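Long-range contacts in lectin-like protein (Entamoeba histolytica HM-1:IMSS-A, PDB 5ZBT), which is of undetermined function but, as the legume lectin-like domain of an ERGIC-53-like membrane protein, may bind D-mannose: residues A[25-30]-A[73-78]; A[29-34]-A[226-231]; A[98-103]-A[206-211]. All coordinates share one frame; numbering follows the deposited sequence.

Contact 1 (A[25-30]-A[73-78])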
# COMPACT_ATOMS: atom_id res chain seq x y z
N VAL A 25 11.46 1.16 -18.80
CA VAL A 25 10.53 0.04 -18.73
C VAL A 25 9.87 0.07 -17.35
O VAL A 25 10.48 -0.29 -16.35
CB VAL A 25 11.23 -1.30 -18.97
CG1 VAL A 25 10.22 -2.44 -18.94
CG2 VAL A 25 12.03 -1.27 -20.29
N ASP A 26 8.60 0.50 -17.31
CA ASP A 26 7.82 0.66 -16.08
C ASP A 26 7.14 -0.66 -15.74
O ASP A 26 6.19 -1.07 -16.42
CB ASP A 26 6.81 1.79 -16.26
CG ASP A 26 6.00 2.10 -15.01
OD1 ASP A 26 6.04 1.31 -14.04
OD2 ASP A 26 5.33 3.15 -15.00
N VAL A 27 7.58 -1.31 -14.67
CA VAL A 27 7.02 -2.60 -14.28
C VAL A 27 6.19 -2.48 -13.00
O VAL A 27 5.99 -3.48 -12.30
CB VAL A 27 8.11 -3.66 -14.11
CG1 VAL A 27 8.88 -3.86 -15.43
CG2 VAL A 27 9.05 -3.28 -12.99
N LEU A 28 5.71 -1.28 -12.69
CA LEU A 28 4.92 -1.03 -11.49
C LEU A 28 3.55 -0.45 -11.78
O LEU A 28 2.58 -0.80 -11.11
CB LEU A 28 5.68 -0.08 -10.54
CG LEU A 28 7.09 -0.45 -10.12
CD1 LEU A 28 7.70 0.58 -9.16
CD2 LEU A 28 7.11 -1.85 -9.49
N SER A 29 3.45 0.46 -12.74
CA SER A 29 2.27 1.29 -12.88
C SER A 29 1.12 0.51 -13.49
O SER A 29 1.32 -0.34 -14.36
CB SER A 29 2.56 2.50 -13.75
OG SER A 29 3.48 3.35 -13.11
N PHE A 30 -0.10 0.80 -13.02
CA PHE A 30 -1.30 0.59 -13.82
C PHE A 30 -2.17 1.83 -13.66
O PHE A 30 -2.53 2.22 -12.55
CB PHE A 30 -2.06 -0.68 -13.45
CG PHE A 30 -2.28 -0.89 -11.97
CD1 PHE A 30 -1.32 -1.54 -11.20
CD2 PHE A 30 -3.48 -0.53 -11.39
CE1 PHE A 30 -1.54 -1.76 -9.85
CE2 PHE A 30 -3.72 -0.76 -10.04
CZ PHE A 30 -2.74 -1.37 -9.27
N TYR A 73 8.55 -8.32 -10.58
CA TYR A 73 9.91 -7.91 -10.91
C TYR A 73 10.47 -6.98 -9.84
O TYR A 73 9.89 -5.93 -9.55
CB TYR A 73 9.93 -7.27 -12.30
CG TYR A 73 9.34 -8.23 -13.31
CD1 TYR A 73 9.93 -9.47 -13.54
CD2 TYR A 73 8.15 -7.94 -13.99
CE1 TYR A 73 9.38 -10.39 -14.43
CE2 TYR A 73 7.60 -8.85 -14.88
CZ TYR A 73 8.22 -10.08 -15.10
OH TYR A 73 7.70 -11.01 -15.99
N LYS A 74 11.59 -7.39 -9.24
CA LYS A 74 12.29 -6.55 -8.28
C LYS A 74 12.90 -5.34 -8.98
O LYS A 74 13.55 -5.47 -10.03
CB LYS A 74 13.37 -7.38 -7.59
CG LYS A 74 14.25 -6.60 -6.65
CD LYS A 74 15.23 -7.52 -5.91
CE LYS A 74 14.91 -7.55 -4.42
NZ LYS A 74 15.47 -8.76 -3.75
N VAL A 75 12.70 -4.15 -8.39
CA VAL A 75 13.11 -2.90 -9.02
C VAL A 75 14.27 -2.27 -8.24
O VAL A 75 14.38 -2.40 -7.02
CB VAL A 75 11.94 -1.90 -9.13
CG1 VAL A 75 10.90 -2.41 -10.10
CG2 VAL A 75 11.30 -1.61 -7.76
N ASP A 76 15.13 -1.57 -8.98
CA ASP A 76 16.24 -0.80 -8.44
C ASP A 76 16.01 0.65 -8.84
O ASP A 76 16.42 1.06 -9.93
CB ASP A 76 17.58 -1.32 -8.96
CG ASP A 76 18.77 -0.76 -8.20
OD1 ASP A 76 18.59 0.18 -7.39
OD2 ASP A 76 19.89 -1.29 -8.38
N LEU A 77 15.35 1.44 -7.97
CA LEU A 77 14.85 2.69 -8.53
C LEU A 77 15.72 3.87 -8.13
O LEU A 77 16.34 3.86 -7.07
CB LEU A 77 13.41 2.95 -8.06
CG LEU A 77 12.35 1.96 -8.53
CD1 LEU A 77 11.01 2.40 -8.02
CD2 LEU A 77 12.35 1.89 -10.06
N PRO A 78 15.76 4.90 -8.97
CA PRO A 78 16.26 6.20 -8.50
C PRO A 78 15.20 6.85 -7.62
O PRO A 78 14.19 6.22 -7.32
CB PRO A 78 16.46 6.99 -9.80
CG PRO A 78 15.37 6.46 -10.67
CD PRO A 78 15.22 4.99 -10.34
O HOH W 1 6.60 -5.92 -10.73

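Contact 2 (A[29-34]-A[226-231])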
# COMPACT_ATOMS: atom_id res chain seq x y z
N SER A 29 3.45 0.46 -12.74
CA SER A 29 2.27 1.29 -12.88
C SER A 29 1.12 0.51 -13.49
O SER A 29 1.32 -0.34 -14.36
CB SER A 29 2.56 2.50 -13.75
OG SER A 29 3.48 3.35 -13.11
N PHE A 30 -0.10 0.80 -13.02
CA PHE A 30 -1.30 0.59 -13.82
C PHE A 30 -2.17 1.83 -13.66
O PHE A 30 -2.53 2.22 -12.55
CB PHE A 30 -2.06 -0.68 -13.45
CG PHE A 30 -2.28 -0.89 -11.97
CD1 PHE A 30 -1.32 -1.54 -11.20
CD2 PHE A 30 -3.48 -0.53 -11.39
CE1 PHE A 30 -1.54 -1.76 -9.85
CE2 PHE A 30 -3.72 -0.76 -10.04
CZ PHE A 30 -2.74 -1.37 -9.27
N ARG A 31 -2.48 2.45 -14.79
CA ARG A 31 -3.17 3.73 -14.84
C ARG A 31 -4.58 3.54 -15.36
O ARG A 31 -4.95 2.47 -15.87
CB ARG A 31 -2.38 4.71 -15.71
CG ARG A 31 -0.95 4.94 -15.21
CD ARG A 31 -0.14 5.83 -16.14
NE ARG A 31 1.28 5.45 -16.10
CZ ARG A 31 1.81 4.47 -16.83
NH1 ARG A 31 3.11 4.19 -16.73
NH2 ARG A 31 1.05 3.77 -17.67
N GLU A 32 -5.39 4.61 -15.23
CA GLU A 32 -6.77 4.70 -15.69
C GLU A 32 -6.81 5.08 -17.16
O GLU A 32 -6.16 6.06 -17.56
CB GLU A 32 -7.55 5.72 -14.87
CG GLU A 32 -7.79 5.34 -13.42
CD GLU A 32 -9.01 6.04 -12.82
OE1 GLU A 32 -8.83 6.92 -11.93
OE2 GLU A 32 -10.15 5.73 -13.24
N PRO A 33 -7.56 4.35 -18.00
CA PRO A 33 -8.38 3.20 -17.59
C PRO A 33 -7.56 1.91 -17.43
O PRO A 33 -6.56 1.73 -18.12
CB PRO A 33 -9.38 3.07 -18.74
CG PRO A 33 -8.59 3.52 -19.95
CD PRO A 33 -7.62 4.58 -19.46
N ILE A 34 -7.99 1.03 -16.52
CA ILE A 34 -7.25 -0.19 -16.23
C ILE A 34 -7.33 -1.14 -17.41
O ILE A 34 -8.42 -1.51 -17.86
CB ILE A 34 -7.79 -0.89 -14.98
CG1 ILE A 34 -7.75 0.05 -13.77
CG2 ILE A 34 -6.98 -2.15 -14.71
CD1 ILE A 34 -6.37 0.37 -13.30
N SER A 226 -5.78 3.07 -9.28
CA SER A 226 -4.60 3.20 -10.12
C SER A 226 -3.36 3.26 -9.25
O SER A 226 -3.42 3.59 -8.06
CB SER A 226 -4.66 4.45 -11.00
OG SER A 226 -4.76 5.60 -10.19
N LEU A 227 -2.23 2.96 -9.87
CA LEU A 227 -0.93 3.08 -9.25
C LEU A 227 0.00 3.69 -10.28
O LEU A 227 0.16 3.14 -11.38
CB LEU A 227 -0.43 1.72 -8.76
CG LEU A 227 1.00 1.69 -8.20
CD1 LEU A 227 1.13 2.51 -6.91
CD2 LEU A 227 1.38 0.25 -7.96
N HIS A 228 0.57 4.85 -9.95
CA HIS A 228 1.53 5.53 -10.82
C HIS A 228 2.88 5.53 -10.13
O HIS A 228 2.97 5.90 -8.95
CB HIS A 228 1.15 6.99 -11.12
CG HIS A 228 -0.10 7.16 -11.91
ND1 HIS A 228 -1.36 6.94 -11.38
CD2 HIS A 228 -0.30 7.57 -13.19
CE1 HIS A 228 -2.27 7.18 -12.30
NE2 HIS A 228 -1.66 7.56 -13.41
N TYR A 229 3.90 5.14 -10.87
CA TYR A 229 5.28 5.34 -10.47
C TYR A 229 5.84 6.50 -11.29
O TYR A 229 5.68 6.54 -12.51
CB TYR A 229 6.09 4.06 -10.70
CG TYR A 229 7.56 4.29 -10.93
CD1 TYR A 229 8.32 4.96 -9.98
CD2 TYR A 229 8.19 3.85 -12.09
CE1 TYR A 229 9.67 5.19 -10.17
CE2 TYR A 229 9.55 4.08 -12.29
CZ TYR A 229 10.29 4.75 -11.32
OH TYR A 229 11.64 5.00 -11.48
N TYR A 230 6.44 7.47 -10.61
CA TYR A 230 7.09 8.60 -11.25
C TYR A 230 8.52 8.70 -10.76
O TYR A 230 8.78 8.58 -9.55
CB TYR A 230 6.37 9.93 -10.98
CG TYR A 230 5.02 10.02 -11.63
CD1 TYR A 230 4.89 10.07 -13.02
CD2 TYR A 230 3.86 10.06 -10.86
CE1 TYR A 230 3.64 10.15 -13.62
CE2 TYR A 230 2.60 10.14 -11.46
CZ TYR A 230 2.50 10.18 -12.83
OH TYR A 230 1.26 10.26 -13.42
N GLU A 231 9.44 8.91 -11.68
CA GLU A 231 10.79 9.28 -11.30
C GLU A 231 10.79 10.73 -10.83
O GLU A 231 10.22 11.60 -11.50
CB GLU A 231 11.74 9.07 -12.47
CG GLU A 231 13.14 9.63 -12.23
CD GLU A 231 14.19 8.99 -13.12
OE1 GLU A 231 13.83 8.08 -13.90
OE2 GLU A 231 15.37 9.39 -13.01
O HOH W 2 -6.03 7.57 -11.68

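Contact 3 (A[98-103]-A[206-211])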
# COMPACT_ATOMS: atom_id res chain seq x y z
N MET A 98 -5.13 -1.63 4.79
CA MET A 98 -4.41 -1.83 3.54
C MET A 98 -2.93 -1.66 3.80
O MET A 98 -2.52 -0.83 4.61
CB MET A 98 -4.81 -0.79 2.50
CG MET A 98 -5.72 -1.22 1.41
SD MET A 98 -5.87 0.22 0.32
CE MET A 98 -4.28 0.12 -0.50
N GLY A 99 -2.11 -2.39 3.06
CA GLY A 99 -0.67 -2.22 3.13
C GLY A 99 -0.06 -2.06 1.76
O GLY A 99 -0.46 -2.72 0.80
N VAL A 100 0.93 -1.16 1.67
CA VAL A 100 1.82 -1.09 0.53
C VAL A 100 3.21 -1.48 1.01
O VAL A 100 3.66 -1.02 2.06
CB VAL A 100 1.80 0.29 -0.13
CG1 VAL A 100 2.72 0.29 -1.40
CG2 VAL A 100 0.38 0.67 -0.49
N TRP A 101 3.88 -2.33 0.25
CA TRP A 101 5.03 -3.04 0.78
C TRP A 101 6.22 -2.86 -0.15
O TRP A 101 6.07 -2.95 -1.37
CB TRP A 101 4.72 -4.53 0.94
CG TRP A 101 3.56 -4.87 1.87
CD1 TRP A 101 2.21 -4.79 1.59
CD2 TRP A 101 3.67 -5.39 3.21
NE1 TRP A 101 1.48 -5.23 2.68
CE2 TRP A 101 2.35 -5.59 3.68
CE3 TRP A 101 4.75 -5.70 4.05
CZ2 TRP A 101 2.10 -6.09 4.97
CZ3 TRP A 101 4.49 -6.20 5.32
CH2 TRP A 101 3.17 -6.39 5.77
N LEU A 102 7.39 -2.62 0.43
CA LEU A 102 8.64 -2.55 -0.32
C LEU A 102 9.59 -3.52 0.37
O LEU A 102 10.15 -3.21 1.43
CB LEU A 102 9.20 -1.12 -0.35
CG LEU A 102 8.37 -0.07 -1.13
CD1 LEU A 102 7.12 0.40 -0.36
CD2 LEU A 102 9.21 1.15 -1.51
N THR A 103 9.73 -4.72 -0.20
CA THR A 103 10.38 -5.81 0.52
C THR A 103 11.43 -6.51 -0.33
O THR A 103 11.41 -6.47 -1.56
CB THR A 103 9.37 -6.87 1.00
OG1 THR A 103 8.54 -7.31 -0.09
CG2 THR A 103 8.52 -6.29 2.13
N PHE A 206 13.64 -3.72 -4.42
CA PHE A 206 12.46 -4.26 -3.76
C PHE A 206 11.42 -4.76 -4.75
O PHE A 206 11.37 -4.34 -5.91
CB PHE A 206 11.82 -3.21 -2.82
CG PHE A 206 11.31 -1.97 -3.54
CD1 PHE A 206 12.12 -0.84 -3.67
CD2 PHE A 206 10.04 -1.94 -4.08
CE1 PHE A 206 11.65 0.30 -4.31
CE2 PHE A 206 9.57 -0.80 -4.73
CZ PHE A 206 10.38 0.32 -4.84
N TYR A 207 10.57 -5.64 -4.26
CA TYR A 207 9.29 -5.94 -4.89
C TYR A 207 8.21 -5.06 -4.28
O TYR A 207 8.14 -4.90 -3.06
CB TYR A 207 8.90 -7.40 -4.68
CG TYR A 207 9.85 -8.44 -5.24
CD1 TYR A 207 9.68 -8.94 -6.53
CD2 TYR A 207 10.86 -8.98 -4.45
CE1 TYR A 207 10.52 -9.93 -7.03
CE2 TYR A 207 11.69 -9.96 -4.94
CZ TYR A 207 11.52 -10.43 -6.23
OH TYR A 207 12.34 -11.42 -6.72
N LEU A 208 7.34 -4.53 -5.13
CA LEU A 208 6.23 -3.71 -4.67
C LEU A 208 5.01 -4.61 -4.44
O LEU A 208 4.57 -5.31 -5.36
CB LEU A 208 5.91 -2.61 -5.68
CG LEU A 208 4.78 -1.68 -5.21
CD1 LEU A 208 5.23 -0.93 -3.95
CD2 LEU A 208 4.39 -0.73 -6.29
N GLY A 209 4.47 -4.58 -3.23
CA GLY A 209 3.28 -5.34 -2.91
C GLY A 209 2.14 -4.45 -2.45
O GLY A 209 2.35 -3.35 -1.93
N ILE A 210 0.92 -4.94 -2.66
CA ILE A 210 -0.28 -4.33 -2.10
C ILE A 210 -1.07 -5.44 -1.42
O ILE A 210 -1.13 -6.57 -1.93
CB ILE A 210 -1.13 -3.63 -3.19
CG1 ILE A 210 -0.31 -2.56 -3.90
CG2 ILE A 210 -2.41 -2.99 -2.59
CD1 ILE A 210 -0.94 -2.05 -5.17
N SER A 211 -1.64 -5.13 -0.26
CA SER A 211 -2.40 -6.11 0.51
C SER A 211 -3.51 -5.41 1.27
O SER A 211 -3.50 -4.18 1.45
CB SER A 211 -1.51 -6.86 1.49
OG SER A 211 -1.18 -6.01 2.57
O HOH W 3 6.33 -6.45 -1.54

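Contact 1 (A[25-30]-A[73-78])
Val27 lays its CG2 methyl against CG1 of Val75, 3.5 Å away, the two side chains passing antiparallel to one another. The same CG2 lies 4.1 Å from CB of Tyr73, whose side chain runs roughly perpendicular to that of Val27. Leu28 continues the apolar seam by forking: its CD2 meets CG1 of Val75 at 3.9 Å, while CD1 meets CD1 of Leu77 tip to tip. With CG of Leu28 anti to the carbonyl carbon (chi1 -55°), the fork extends toward the 73-78 loop although its CB does not point there. No direct hydrogen bond joins the two segments; a water bridges them instead, 3.0 Å from Val27 O and accepting from Tyr73 N at 3.1 Å. The turn that presents the two apolar residues is held by Asp26. Its OD1 takes the N-H of Leu28 (2.9 Å) and that of Ser29 from the same face of the carboxylate, and its OD2 receives the hydroxyl of Ser29 through the syn lone pair. Arg31 adds a salt bridge to OD2. Leu28 also touches Leu208 of strand 207-213, and Val75 and Leu77 touch Phe206. Two loops, one near the N terminus and one joining strands 66-71 and 80-90, thus meet at an end of the beta sandwich, the first shaped by an Asx turn at Asp26.

Contact 2 (A[29-34]-A[226-231])
Arg31 lays the aliphatic part of its side chain over one face of the His228 imidazole, with CG 3.3 Å from NE2 and CD 3.4 Å from CD2. The chain bends at its third torsion, and the guanidinium plane stands 67° from the ring, with His228 CD2 near its edge. Its polar end is engaged elsewhere: NH1 forms a salt bridge with Asp26. Leu227 CB lies over one face of the Phe30 ring, 4.0 Å from its centroid, a CH-pi contact. CG of Phe30, set between its backbone N and carbonyl carbon (chi1 47°), brings the ring to Leu227; Asn38 and Val39 of helix 36-42 also touch this side chain. The backbones of Phe30 and Leu227 form a single antiparallel hydrogen-bonded bridge, with a nearly straight bond from Leu227 N to Phe30 O (2.8 Å, 172°) and a weak one from Phe30 N to Leu227 O. Ser29 OG, its proton used by Asp26, accepts the N-H of Tyr229 at 2.9 Å. At the far end a water donates to Glu32 OE1 and also hydrogen-bonds Ser226 OG. The segment before helix 36-42 is therefore attached to strand 220-231 of the sandwich by one bridge and a serine hydroxyl, not as a full strand. The Asp26 pairing probably holds the guanidinium beside the ring edge, while the methylenes over the imidazole make an apolar contact.

Contact 3 (A[98-103]-A[206-211])
This is a buried antiparallel pairing of neighbouring strands, 97-103 and 207-213, in the middle of a seven-stranded sheet. The strand axes run 4.5 Å apart at closest approach. Gly99 with Ser211, Trp101 with Gly209 and Thr103 with Tyr207 are hydrogen-bonded pairs; Val100 with Ile210 and Leu102 with Leu208 are the non-hydrogen-bonded pairs between them. Six backbone bonds result, the longest from Thr103 N to Tyr207 O (3.3 Å). On the face bearing Trp101, Gly99 and Gly209 present no side chain, which lets the indole lie close along the sheet; the carbonyl oxygen of Gly209 lies at the ring edge in plane, and NE1 donates to Ser211 OG at 2.8 Å, 15° out of the ring plane. With CG anti to the carbonyl carbon (chi1 -60°), the indole runs toward Ser211. That hydroxyl also hydrogen-bonds Phe113 O, so it fixes the buried indole N-H to a neighbouring loop, while Tyr119 and Phe125 meet the indole edge-to-face. The opposite face, carrying Val100, Leu102, Leu208 and Ile210, turns into the interior of the legume-lectin beta sandwich: Val100 and Ile210 touch Leu84 of strand 80-90, and Leu208 touches Leu227 of strand 220-231. Val100 CG1 meets Leu208 CD1 at 3.8 Å. Leu102 runs beside Phe206, its CD2 over one ring face, 3.7 Å from the centroid. Near this end a water donates to both Thr103 OG1 and Tyr207 O, each at 2.8 Å, and Thr103 OG1 is hydrogen-bonded to Glu105 O as well.

Overall arrangement
From the N terminus, residues 25-30 first meet 73-78, so contact 1 closes a loop containing helix 36-42 and the strands from 43-46 to 66-71. Overlapping that segment at Ser29 and Phe30, 29-34 reaches strand 220-231 near the C terminus; contact 2 thus encloses nearly the whole domain. Contact 3 opens only after contact 1 has closed and lies wholly within the span of contact 2. It pairs two strands of one sheet, whereas contact 2 reaches the other sheet; the two contacts meet where Leu227 packs on Leu208. Val75 N probably hydrogen-bonds Phe206 O, tying contact 1 to contact 3, and Leu77 packs against Tyr229 between contacts 1 and 2.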